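Long-range contact in endonuclease and methylase LlaGI (Lactococcus lactis, PDB 5FFJ), which restricts and methylates DNA as a Type ISP restriction-modification enzyme, joining a helicase-like ATPase and a methyltransferase to recognition of a specific DNA sequence: residues Tyr1088-Leu1102 with Trp1120-Thr1134. Residues are numbered along the deposited sequence; the frame is centred on the assembly and turned at random.
With nucleotides of chain C.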
ATOM      1  N   TYR A1088      -7.718  24.885  10.398  1.00 71.18           N
ATOM      2  CA  TYR A1088      -8.832  24.864   9.458  1.00 65.43           C
ATOM      3  C   TYR A1088      -9.243  26.274   9.049  1.00 65.84           C
ATOM      4  O   TYR A1088      -9.463  26.545   7.869  1.00 67.48           O
ATOM      5  CB  TYR A1088     -10.028  24.125  10.059  1.00 63.89           C
ATOM      6  CG  TYR A1088     -11.294  24.305   9.257  1.00 57.01           C
ATOM      7  CD1 TYR A1088     -11.484  23.626   8.062  1.00 66.52           C
ATOM      8  CD2 TYR A1088     -12.295  25.162   9.692  1.00 61.47           C
ATOM      9  CE1 TYR A1088     -12.639  23.793   7.322  1.00 71.74           C
ATOM     10  CE2 TYR A1088     -13.452  25.334   8.961  1.00 60.83           C
ATOM     11  CZ  TYR A1088     -13.620  24.648   7.776  1.00 66.28           C
ATOM     12  OH  TYR A1088     -14.772  24.818   7.042  1.00 62.58           O
ATOM     13  N   ASN A1089      -9.348  27.171  10.025  1.00 60.68           N
ATOM     14  CA  ASN A1089      -9.757  28.542   9.748  1.00 59.00           C
ATOM     15  C   ASN A1089      -8.707  29.305   8.946  1.00 70.16           C
ATOM     16  O   ASN A1089      -9.005  30.348   8.365  1.00 79.26           O
ATOM     17  CB  ASN A1089     -10.057  29.282  11.053  1.00 64.58           C
ATOM     18  CG  ASN A1089     -11.323  28.787  11.727  1.00 66.41           C
ATOM     19  OD1 ASN A1089     -12.209  28.232  11.078  1.00 72.56           O
ATOM     20  ND2 ASN A1089     -11.416  28.989  13.036  1.00 65.44           N
ATOM     21  N   LEU A1090      -7.483  28.786   8.915  1.00 70.94           N
ATOM     22  CA  LEU A1090      -6.432  29.376   8.092  1.00 72.05           C
ATOM     23  C   LEU A1090      -6.599  28.958   6.634  1.00 70.98           C
ATOM     24  O   LEU A1090      -6.443  29.775   5.725  1.00 79.88           O
ATOM     25  CB  LEU A1090      -5.044  28.969   8.592  1.00 67.17           C
ATOM     26  CG  LEU A1090      -4.518  29.620   9.876  1.00 75.87           C
ATOM     27  CD1 LEU A1090      -3.064  29.222  10.091  1.00 73.62           C
ATOM     28  CD2 LEU A1090      -4.657  31.135   9.851  1.00 73.00           C
ATOM     29  N   GLU A1091      -6.908  27.682   6.417  1.00 69.02           N
ATOM     30  CA  GLU A1091      -7.171  27.185   5.073  1.00 70.99           C
ATOM     31  C   GLU A1091      -8.327  27.967   4.463  1.00 76.07           C
ATOM     32  O   GLU A1091      -8.312  28.289   3.278  1.00 80.62           O
ATOM     33  CB  GLU A1091      -7.492  25.689   5.091  1.00 68.81           C
ATOM     34  CG  GLU A1091      -6.364  24.805   5.606  1.00 77.22           C
ATOM     35  CD  GLU A1091      -5.125  24.848   4.732  1.00 86.90           C
ATOM     36  OE1 GLU A1091      -5.266  24.964   3.495  1.00 83.04           O
ATOM     37  OE2 GLU A1091      -4.008  24.768   5.286  1.00 90.15           O
ATOM     38  N   VAL A1092      -9.320  28.283   5.286  1.00 73.80           N
ATOM     39  CA  VAL A1092     -10.471  29.058   4.838  1.00 75.92           C
ATOM     40  C   VAL A1092     -10.055  30.477   4.458  1.00 87.27           C
ATOM     41  O   VAL A1092     -10.457  30.988   3.411  1.00 93.67           O
ATOM     42  CB  VAL A1092     -11.565  29.105   5.926  1.00 67.15           C
ATOM     43  CG1 VAL A1092     -12.548  30.248   5.680  1.00 76.12           C
ATOM     44  CG2 VAL A1092     -12.300  27.774   5.985  1.00 60.93           C
ATOM     45  N   ASP A1093      -9.257  31.111   5.314  1.00 82.11           N
ATOM     46  CA  ASP A1093      -8.743  32.449   5.040  1.00 78.92           C
ATOM     47  C   ASP A1093      -7.950  32.460   3.736  1.00 74.32           C
ATOM     48  O   ASP A1093      -7.986  33.438   2.989  1.00 84.09           O
ATOM     49  CB  ASP A1093      -7.864  32.944   6.195  1.00 75.42           C
ATOM     50  CG  ASP A1093      -8.674  33.487   7.361  1.00 82.44           C
ATOM     51  OD1 ASP A1093      -9.764  34.051   7.133  1.00 82.99           O
ATOM     52  OD2 ASP A1093      -8.209  33.359   8.513  1.00 92.31           O
ATOM     53  N   ARG A1094      -7.235  31.371   3.469  1.00 67.22           N
ATOM     54  CA  ARG A1094      -6.504  31.233   2.214  1.00 81.85           C
ATOM     55  C   ARG A1094      -7.481  31.196   1.042  1.00 88.11           C
ATOM     56  O   ARG A1094      -7.285  31.884   0.041  1.00 97.72           O
ATOM     57  CB  ARG A1094      -5.635  29.971   2.216  1.00 85.79           C
ATOM     58  CG  ARG A1094      -4.873  29.742   0.913  1.00 91.11           C
ATOM     59  CD  ARG A1094      -4.247  28.363   0.855  1.00103.26           C
ATOM     60  NE  ARG A1094      -3.200  28.185   1.855  1.00 98.47           N
ATOM     61  CZ  ARG A1094      -2.297  27.209   1.825  1.00108.61           C
ATOM     62  NH1 ARG A1094      -2.305  26.322   0.839  1.00109.11           N
ATOM     63  NH2 ARG A1094      -1.381  27.125   2.778  1.00102.94           N
ATOM     64  N   LEU A1095      -8.530  30.386   1.177  1.00 81.64           N
ATOM     65  CA  LEU A1095      -9.549  30.246   0.140  1.00 82.48           C
ATOM     66  C   LEU A1095     -10.322  31.542  -0.069  1.00 90.93           C
ATOM     67  O   LEU A1095     -10.845  31.797  -1.153  1.00 96.10           O
ATOM     68  CB  LEU A1095     -10.530  29.122   0.492  1.00 82.74           C
ATOM     69  CG  LEU A1095     -10.004  27.684   0.546  1.00 82.92           C
ATOM     70  CD1 LEU A1095     -11.146  26.706   0.804  1.00 79.19           C
ATOM     71  CD2 LEU A1095      -9.249  27.310  -0.721  1.00 77.25           C
ATOM     72  N   GLU A1096     -10.400  32.353   0.982  1.00 90.54           N
ATOM     73  CA  GLU A1096     -11.158  33.600   0.944  1.00102.80           C
ATOM     74  C   GLU A1096     -10.651  34.568  -0.128  1.00105.34           C
ATOM     75  O   GLU A1096     -11.444  35.153  -0.871  1.00101.84           O
ATOM     76  CB  GLU A1096     -11.113  34.282   2.314  1.00 99.64           C
ATOM     77  CG  GLU A1096     -12.483  34.460   2.946  1.00106.86           C
ATOM     78  CD  GLU A1096     -12.414  34.796   4.423  1.00114.12           C
ATOM     79  OE1 GLU A1096     -13.396  34.511   5.143  1.00110.18           O
ATOM     80  OE2 GLU A1096     -11.382  35.344   4.865  1.00107.08           O
ATOM     81  N   ASN A1097      -9.331  34.719  -0.209  1.00103.27           N
ATOM     82  CA  ASN A1097      -8.705  35.692  -1.104  1.00113.31           C
ATOM     83  C   ASN A1097      -8.213  35.058  -2.409  1.00115.47           C
ATOM     84  O   ASN A1097      -7.377  35.629  -3.114  1.00101.95           O
ATOM     85  CB  ASN A1097      -7.541  36.390  -0.388  1.00109.33           C
ATOM     86  CG  ASN A1097      -8.003  37.288   0.751  1.00112.75           C
ATOM     87  OD1 ASN A1097      -9.066  37.906   0.679  1.00 95.49           O
ATOM     88  ND2 ASN A1097      -7.198  37.367   1.807  1.00106.10           N
ATOM     89  N   ILE A1098      -8.722  33.865  -2.708  1.00114.65           N
ATOM     90  CA  ILE A1098      -8.527  33.236  -4.011  1.00100.38           C
ATOM     91  C   ILE A1098      -9.906  32.847  -4.552  1.00 98.22           C
ATOM     92  O   ILE A1098     -10.200  31.678  -4.761  1.00107.97           O
ATOM     93  CB  ILE A1098      -7.558  32.003  -3.929  1.00104.59           C
ATOM     94  CG1 ILE A1098      -7.283  31.430  -5.325  1.00117.44           C
ATOM     95  CG2 ILE A1098      -8.063  30.923  -2.950  1.00104.58           C
ATOM     96  CD1 ILE A1098      -5.994  30.641  -5.402  1.00104.28           C
ATOM     97  N   ASP A1099     -10.749  33.853  -4.776  1.00108.43           N
ATOM     98  CA  ASP A1099     -12.139  33.624  -5.174  1.00113.69           C
ATOM     99  C   ASP A1099     -12.269  32.771  -6.443  1.00118.20           C
ATOM    100  O   ASP A1099     -11.673  33.071  -7.480  1.00113.84           O
ATOM    101  CB  ASP A1099     -12.860  34.969  -5.360  1.00124.81           C
ATOM    102  CG  ASP A1099     -12.474  35.678  -6.647  1.00119.05           C
ATOM    103  OD1 ASP A1099     -13.194  35.519  -7.656  1.00103.14           O
ATOM    104  OD2 ASP A1099     -11.454  36.399  -6.649  1.00109.05           O
ATOM    105  N   VAL A1100     -13.042  31.694  -6.322  1.00123.65           N
ATOM    106  CA  VAL A1100     -13.389  30.807  -7.427  1.00113.95           C
ATOM    107  C   VAL A1100     -14.759  30.219  -7.099  1.00115.62           C
ATOM    108  O   VAL A1100     -15.342  30.544  -6.061  1.00112.17           O
ATOM    109  CB  VAL A1100     -12.373  29.645  -7.631  1.00102.68           C
ATOM    110  CG1 VAL A1100     -12.411  29.153  -9.076  1.00116.21           C
ATOM    111  CG2 VAL A1100     -10.963  30.047  -7.252  1.00107.46           C
ATOM    112  N   LYS A1101     -15.255  29.341  -7.965  1.00115.32           N
ATOM    113  CA  LYS A1101     -16.432  28.539  -7.662  1.00111.71           C
ATOM    114  C   LYS A1101     -15.990  27.206  -7.076  1.00109.38           C
ATOM    115  O   LYS A1101     -15.866  26.216  -7.795  1.00 97.98           O
ATOM    116  CB  LYS A1101     -17.277  28.312  -8.914  1.00112.16           C
ATOM    117  N   LEU A1102     -15.757  27.185  -5.767  1.00101.60           N
ATOM    118  CA  LEU A1102     -15.239  25.994  -5.101  1.00 97.62           C
ATOM    119  C   LEU A1102     -16.332  24.957  -4.842  1.00 89.71           C
ATOM    120  O   LEU A1102     -17.509  25.293  -4.702  1.00 79.62           O
ATOM    121  CB  LEU A1102     -14.557  26.375  -3.781  1.00 94.23           C
ATOM    122  CG  LEU A1102     -13.130  26.924  -3.860  1.00 88.03           C
ATOM    123  CD1 LEU A1102     -12.646  27.299  -2.465  1.00 87.96           C
ATOM    124  CD2 LEU A1102     -12.192  25.907  -4.506  1.00 81.13           C
ATOM    125  N   TRP A1120      -9.379  15.817   7.477  1.00 55.08           N
ATOM    126  CA  TRP A1120     -10.489  16.056   6.556  1.00 65.82           C
ATOM    127  C   TRP A1120     -11.527  14.944   6.582  1.00 54.80           C
ATOM    128  O   TRP A1120     -11.212  13.773   6.791  1.00 54.83           O
ATOM    129  CB  TRP A1120      -9.975  16.224   5.119  1.00 60.17           C
ATOM    130  CG  TRP A1120      -9.125  17.443   4.917  1.00 63.88           C
ATOM    131  CD1 TRP A1120      -7.792  17.477   4.626  1.00 66.81           C
ATOM    132  CD2 TRP A1120      -9.551  18.808   5.003  1.00 64.60           C
ATOM    133  NE1 TRP A1120      -7.363  18.779   4.520  1.00 62.96           N
ATOM    134  CE2 TRP A1120      -8.425  19.615   4.748  1.00 64.03           C
ATOM    135  CE3 TRP A1120     -10.776  19.426   5.267  1.00 69.32           C
ATOM    136  CZ2 TRP A1120      -8.488  21.006   4.751  1.00 69.51           C
ATOM    137  CZ3 TRP A1120     -10.836  20.808   5.270  1.00 70.57           C
ATOM    138  CH2 TRP A1120      -9.699  21.582   5.015  1.00 66.70           C
ATOM    139  N   SER A1121     -12.775  15.344   6.378  1.00 64.85           N
ATOM    140  CA  SER A1121     -13.870  14.422   6.125  1.00 63.02           C
ATOM    141  C   SER A1121     -14.763  15.071   5.081  1.00 49.83           C
ATOM    142  O   SER A1121     -14.626  16.265   4.815  1.00 53.31           O
ATOM    143  CB  SER A1121     -14.647  14.123   7.404  1.00 58.61           C
ATOM    144  OG  SER A1121     -15.326  15.281   7.858  1.00 54.14           O
ATOM    145  N   ARG A1122     -15.668  14.296   4.495  1.00 46.67           N
ATOM    146  CA  ARG A1122     -16.543  14.809   3.446  1.00 56.33           C
ATOM    147  C   ARG A1122     -17.211  16.113   3.864  1.00 58.13           C
ATOM    148  O   ARG A1122     -17.069  17.134   3.192  1.00 48.41           O
ATOM    149  CB  ARG A1122     -17.614  13.779   3.081  1.00 49.68           C
ATOM    150  CG  ARG A1122     -18.623  14.294   2.063  1.00 48.21           C
ATOM    151  CD  ARG A1122     -19.488  13.177   1.500  1.00 51.01           C
ATOM    152  NE  ARG A1122     -20.291  12.531   2.531  1.00 34.19           N
ATOM    153  CZ  ARG A1122     -21.245  11.638   2.289  1.00 47.20           C
ATOM    154  NH1 ARG A1122     -21.525  11.280   1.042  1.00 50.34           N
ATOM    155  NH2 ARG A1122     -21.924  11.104   3.295  1.00 45.90           N
ATOM    156  N   SER A1123     -17.923  16.074   4.986  1.00 61.31           N
ATOM    157  CA  SER A1123     -18.644  17.240   5.478  1.00 67.42           C
ATOM    158  C   SER A1123     -17.722  18.435   5.700  1.00 73.76           C
ATOM    159  O   SER A1123     -18.078  19.562   5.365  1.00 79.75           O
ATOM    160  CB  SER A1123     -19.376  16.901   6.777  1.00 67.43           C
ATOM    161  OG  SER A1123     -19.698  18.073   7.505  1.00 84.46           O
ATOM    162  N   LEU A1124     -16.539  18.196   6.258  1.00 59.23           N
ATOM    163  CA  LEU A1124     -15.625  19.294   6.559  1.00 67.57           C
ATOM    164  C   LEU A1124     -15.131  19.946   5.272  1.00 69.69           C
ATOM    165  O   LEU A1124     -14.898  21.154   5.233  1.00 62.48           O
ATOM    166  CB  LEU A1124     -14.438  18.807   7.393  1.00 66.41           C
ATOM    167  CG  LEU A1124     -13.593  19.925   8.013  1.00 60.78           C
ATOM    168  CD1 LEU A1124     -14.364  20.636   9.110  1.00 49.87           C
ATOM    169  CD2 LEU A1124     -12.284  19.387   8.555  1.00 61.19           C
ATOM    170  N   LYS A1125     -14.975  19.145   4.223  1.00 71.64           N
ATOM    171  CA  LYS A1125     -14.598  19.672   2.916  1.00 59.65           C
ATOM    172  C   LYS A1125     -15.716  20.543   2.356  1.00 60.77           C
ATOM    173  O   LYS A1125     -15.459  21.588   1.762  1.00 55.39           O
ATOM    174  CB  LYS A1125     -14.282  18.542   1.933  1.00 56.63           C
ATOM    175  CG  LYS A1125     -13.033  17.744   2.257  1.00 60.16           C
ATOM    176  CD  LYS A1125     -12.714  16.761   1.140  1.00 60.10           C
ATOM    177  CE  LYS A1125     -11.711  15.719   1.587  1.00 70.14           C
ATOM    178  NZ  LYS A1125     -10.736  15.375   0.519  1.00 82.53           N
ATOM    179  N   GLN A1126     -16.957  20.100   2.546  1.00 57.73           N
ATOM    180  CA  GLN A1126     -18.117  20.836   2.060  1.00 62.91           C
ATOM    181  C   GLN A1126     -18.149  22.243   2.644  1.00 64.96           C
ATOM    182  O   GLN A1126     -18.497  23.205   1.959  1.00 76.38           O
ATOM    183  CB  GLN A1126     -19.412  20.101   2.413  1.00 58.82           C
ATOM    184  CG  GLN A1126     -19.571  18.752   1.736  1.00 50.72           C
ATOM    185  CD  GLN A1126     -20.718  17.945   2.306  1.00 67.36           C
ATOM    186  OE1 GLN A1126     -21.356  18.345   3.280  1.00 74.24           O
ATOM    187  NE2 GLN A1126     -20.985  16.796   1.699  1.00 68.24           N
ATOM    188  N   ARG A1127     -17.782  22.352   3.915  1.00 64.70           N
ATOM    189  CA  ARG A1127     -17.786  23.631   4.614  1.00 71.21           C
ATOM    190  C   ARG A1127     -16.554  24.458   4.258  1.00 68.65           C
ATOM    191  O   ARG A1127     -16.491  25.651   4.554  1.00 77.07           O
ATOM    192  CB  ARG A1127     -17.850  23.410   6.124  1.00 71.92           C
ATOM    193  CG  ARG A1127     -18.998  22.517   6.574  1.00 81.04           C
ATOM    194  CD  ARG A1127     -18.871  22.172   8.042  1.00 79.78           C
ATOM    195  NE  ARG A1127     -19.449  20.869   8.357  1.00 78.51           N
ATOM    196  CZ  ARG A1127     -20.704  20.668   8.747  1.00 80.40           C
ATOM    197  NH1 ARG A1127     -21.547  21.685   8.881  1.00 82.24           N
ATOM    198  NH2 ARG A1127     -21.119  19.437   9.007  1.00 90.63           N
ATOM    199  N   ALA A1128     -15.572  23.811   3.637  1.00 66.30           N
ATOM    200  CA  ALA A1128     -14.394  24.503   3.129  1.00 62.55           C
ATOM    201  C   ALA A1128     -14.621  24.946   1.686  1.00 67.70           C
ATOM    202  O   ALA A1128     -13.969  25.868   1.205  1.00 66.65           O
ATOM    203  CB  ALA A1128     -13.170  23.613   3.225  1.00 62.08           C
ATOM    204  N   ALA A1129     -15.548  24.283   1.000  1.00 71.16           N
ATOM    205  CA  ALA A1129     -15.946  24.704  -0.338  1.00 77.60           C
ATOM    206  C   ALA A1129     -16.652  26.046  -0.227  1.00 78.48           C
ATOM    207  O   ALA A1129     -16.414  26.959  -1.018  1.00 90.28           O
ATOM    208  CB  ALA A1129     -16.842  23.673  -0.986  1.00 80.51           C
ATOM    209  N   ARG A1130     -17.534  26.148   0.760  1.00 70.60           N
ATOM    210  CA  ARG A1130     -18.032  27.436   1.207  1.00 71.38           C
ATOM    211  C   ARG A1130     -16.956  28.037   2.110  1.00 76.07           C
ATOM    212  O   ARG A1130     -15.972  27.370   2.418  1.00 80.87           O
ATOM    213  CB  ARG A1130     -19.367  27.280   1.945  1.00 66.64           C
ATOM    214  CG  ARG A1130     -20.469  26.596   1.125  1.00 71.53           C
ATOM    215  CD  ARG A1130     -21.668  26.228   1.988  1.00 71.75           C
ATOM    216  NE  ARG A1130     -21.342  25.181   2.954  1.00105.61           N
ATOM    217  CZ  ARG A1130     -22.205  24.661   3.822  1.00102.36           C
ATOM    218  NH1 ARG A1130     -23.461  25.087   3.855  1.00119.41           N
ATOM    219  NH2 ARG A1130     -21.813  23.710   4.660  1.00 79.79           N
ATOM    220  N   ARG A1131     -17.113  29.296   2.508  1.00 73.64           N
ATOM    221  CA  ARG A1131     -16.193  29.903   3.470  1.00 80.32           C
ATOM    222  C   ARG A1131     -16.816  29.856   4.860  1.00 85.74           C
ATOM    223  O   ARG A1131     -17.512  30.785   5.277  1.00 97.04           O
ATOM    224  CB  ARG A1131     -15.849  31.345   3.082  1.00 94.76           C
ATOM    225  CG  ARG A1131     -15.402  31.521   1.631  1.00 92.53           C
ATOM    226  CD  ARG A1131     -14.434  30.432   1.173  1.00 69.70           C
ATOM    227  NE  ARG A1131     -13.904  30.708  -0.161  1.00 95.19           N
ATOM    228  CZ  ARG A1131     -14.600  30.586  -1.289  1.00 99.15           C
ATOM    229  NH1 ARG A1131     -15.868  30.196  -1.255  1.00 89.75           N
ATOM    230  NH2 ARG A1131     -14.031  30.859  -2.454  1.00 96.51           N
ATOM    231  N   GLU A1132     -16.562  28.757   5.565  1.00 70.13           N
ATOM    232  CA  GLU A1132     -17.112  28.544   6.896  1.00 73.73           C
ATOM    233  C   GLU A1132     -16.026  28.395   7.943  1.00 58.57           C
ATOM    234  O   GLU A1132     -15.140  27.551   7.816  1.00 67.18           O
ATOM    235  CB  GLU A1132     -17.996  27.303   6.920  1.00 71.18           C
ATOM    236  CG  GLU A1132     -19.177  27.372   5.969  1.00 84.21           C
ATOM    237  CD  GLU A1132     -20.443  26.739   6.532  1.00 91.97           C
ATOM    238  OE1 GLU A1132     -20.427  26.249   7.684  1.00 96.09           O
ATOM    239  OE2 GLU A1132     -21.464  26.736   5.813  1.00 97.12           O
ATOM    240  N   LYS A1133     -16.113  29.219   8.980  1.00 61.88           N
ATOM    241  CA  LYS A1133     -15.215  29.131  10.121  1.00 73.66           C
ATOM    242  C   LYS A1133     -15.964  28.611  11.342  1.00 71.41           C
ATOM    243  O   LYS A1133     -17.194  28.513  11.326  1.00 63.21           O
ATOM    244  CB  LYS A1133     -14.598  30.496  10.426  1.00 79.71           C
ATOM    245  CG  LYS A1133     -13.653  31.019   9.357  1.00 76.86           C
ATOM    246  CD  LYS A1133     -12.794  32.137   9.923  1.00 92.85           C
ATOM    247  CE  LYS A1133     -11.827  32.701   8.902  1.00 89.16           C
ATOM    248  NZ  LYS A1133     -10.937  33.716   9.530  1.00 77.07           N
ATOM    249  N   THR A1134     -15.218  28.280  12.392  1.00 59.89           N
ATOM    250  CA  THR A1134     -15.811  27.837  13.648  1.00 71.97           C
ATOM    251  C   THR A1134     -15.206  28.509  14.863  1.00 73.16           C
ATOM    252  O   THR A1134     -14.075  28.994  14.829  1.00 77.77           O
ATOM    253  CB  THR A1134     -15.651  26.326  13.850  1.00 65.92           C
ATOM    254  OG1 THR A1134     -14.267  25.975  13.745  1.00 78.65           O
ATOM    255  CG2 THR A1134     -16.419  25.579  12.825  1.00 63.06           C
TER
ATOM    256  P    DT C  18     -14.618   7.402   0.041  1.00 45.74           P
ATOM    257  OP1  DT C  18     -14.066   6.431  -0.930  1.00 46.41           O
ATOM    258  OP2  DT C  18     -14.132   8.800   0.018  1.00 50.27           O
ATOM    259  O5'  DT C  18     -16.215   7.397  -0.090  1.00 54.11           O
ATOM    260  C5'  DT C  18     -16.913   6.153  -0.077  1.00 33.27           C
ATOM    261  C4'  DT C  18     -18.405   6.352   0.098  1.00 43.02           C
ATOM    262  O4'  DT C  18     -18.725   6.542   1.507  1.00 45.95           O
ATOM    263  C3'  DT C  18     -18.998   7.574  -0.628  1.00 54.44           C
ATOM    264  O3'  DT C  18     -20.121   7.180  -1.410  1.00 43.19           O
ATOM    265  C2'  DT C  18     -19.395   8.502   0.520  1.00 37.16           C
ATOM    266  C1'  DT C  18     -19.764   7.484   1.577  1.00 44.88           C
ATOM    267  N1   DT C  18     -19.892   8.008   2.977  1.00 45.31           N
ATOM    268  C2   DT C  18     -20.855   7.469   3.800  1.00 44.44           C
ATOM    269  O2   DT C  18     -21.606   6.579   3.449  1.00 41.87           O
ATOM    270  N3   DT C  18     -20.904   8.004   5.058  1.00 48.05           N
ATOM    271  C4   DT C  18     -20.108   9.009   5.568  1.00 50.50           C
ATOM    272  O4   DT C  18     -20.233   9.423   6.718  1.00 56.05           O
ATOM    273  C5   DT C  18     -19.119   9.538   4.654  1.00 45.99           C
ATOM    274  C7   DT C  18     -18.192  10.636   5.089  1.00 46.16           C
ATOM    275  C6   DT C  18     -19.061   9.019   3.415  1.00 43.12           C
ATOM    276  P    DG C  19     -20.286   7.652  -2.935  1.00 64.36           P
ATOM    277  OP1  DG C  19     -19.170   7.087  -3.719  1.00 44.39           O
ATOM    278  OP2  DG C  19     -20.516   9.114  -2.938  1.00 37.78           O
ATOM    279  O5'  DG C  19     -21.628   6.917  -3.391  1.00 38.75           O
ATOM    280  C5'  DG C  19     -21.699   5.492  -3.356  1.00 50.33           C
ATOM    281  C4'  DG C  19     -23.123   5.016  -3.124  1.00 48.40           C
ATOM    282  O4'  DG C  19     -23.478   5.223  -1.732  1.00 45.87           O
ATOM    283  C3'  DG C  19     -24.188   5.744  -3.932  1.00 55.52           C
ATOM    284  O3'  DG C  19     -25.260   4.852  -4.277  1.00 46.81           O
ATOM    285  C2'  DG C  19     -24.626   6.860  -2.987  1.00 51.96           C
ATOM    286  C1'  DG C  19     -24.490   6.206  -1.613  1.00 55.42           C
ATOM    287  N9   DG C  19     -24.114   7.117  -0.526  1.00 46.97           N
ATOM    288  C8   DG C  19     -23.134   8.083  -0.544  1.00 49.90           C
ATOM    289  N7   DG C  19     -23.014   8.723   0.590  1.00 49.66           N
ATOM    290  C5   DG C  19     -23.965   8.137   1.415  1.00 42.92           C
ATOM    291  C6   DG C  19     -24.299   8.412   2.765  1.00 41.43           C
ATOM    292  O6   DG C  19     -23.803   9.261   3.523  1.00 47.51           O
ATOM    293  N1   DG C  19     -25.324   7.585   3.222  1.00 43.47           N
ATOM    294  C2   DG C  19     -25.943   6.614   2.471  1.00 44.31           C
ATOM    295  N2   DG C  19     -26.908   5.912   3.083  1.00 46.36           N
ATOM    296  N3   DG C  19     -25.638   6.345   1.208  1.00 53.19           N
ATOM    297  C4   DG C  19     -24.644   7.142   0.746  1.00 46.75           C
TER
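Tyr1088 swings its ring trans to its own backbone N (chi1 168°), which drives the phenol off helix 1088-1096 and across to helix 1122-1129, while Lys1133, nearly straight beyond CG, runs back over the first helix to Asp1093. The tyrosine OH donates a hydrogen bond to Glu1132 O at 2.9 Å, approaching somewhat out of the carbonyl plane. Leu1124 CD1 lies over one ring face, 4.0 Å above it, and Val1092 CG2 sits over the opposite face, both methyls offset toward the rim; Trp1120 brings CZ3 to the ring edge, the two side chains crossing at about a right angle. Outside the pair, Phe1159 meets the same ring. A phenylalanine in place of Tyr1088 would probably leave Glu1132 O without this buried donor and set the segment after helix 1122-1129 loose from this ring.

One residue on, the Asn1089 amide clamps the backbone of Thr1134 twice: OD1 accepts from Thr1134 N at 3.3 Å, and ND2 gives to Thr1134 O at 3.2 Å, on a lone pair in the carbonyl plane. Lys1133 forms a salt bridge with Asp1093, NZ meeting OD1 on the syn side at 2.7 Å, tilted from the carboxylate plane, its chain slanting across Val1092, CG on CG1. Arg1131 offers only a weak bond from NE to Leu1095 O, with Leu1102 CD1 over one guanidinium face.

In the first turn of helix 1122-1129, Arg1122 reads DG19 of chain C, with NH1 on N7 and NH2 on O6 (2.6 Å). In this specificity domain, then, bonds to the main chain of Glu1132 and Thr1134, a salt bridge from Lys1133 and an apolar cluster round the phenol tie the guanine-reading helix to its neighbour.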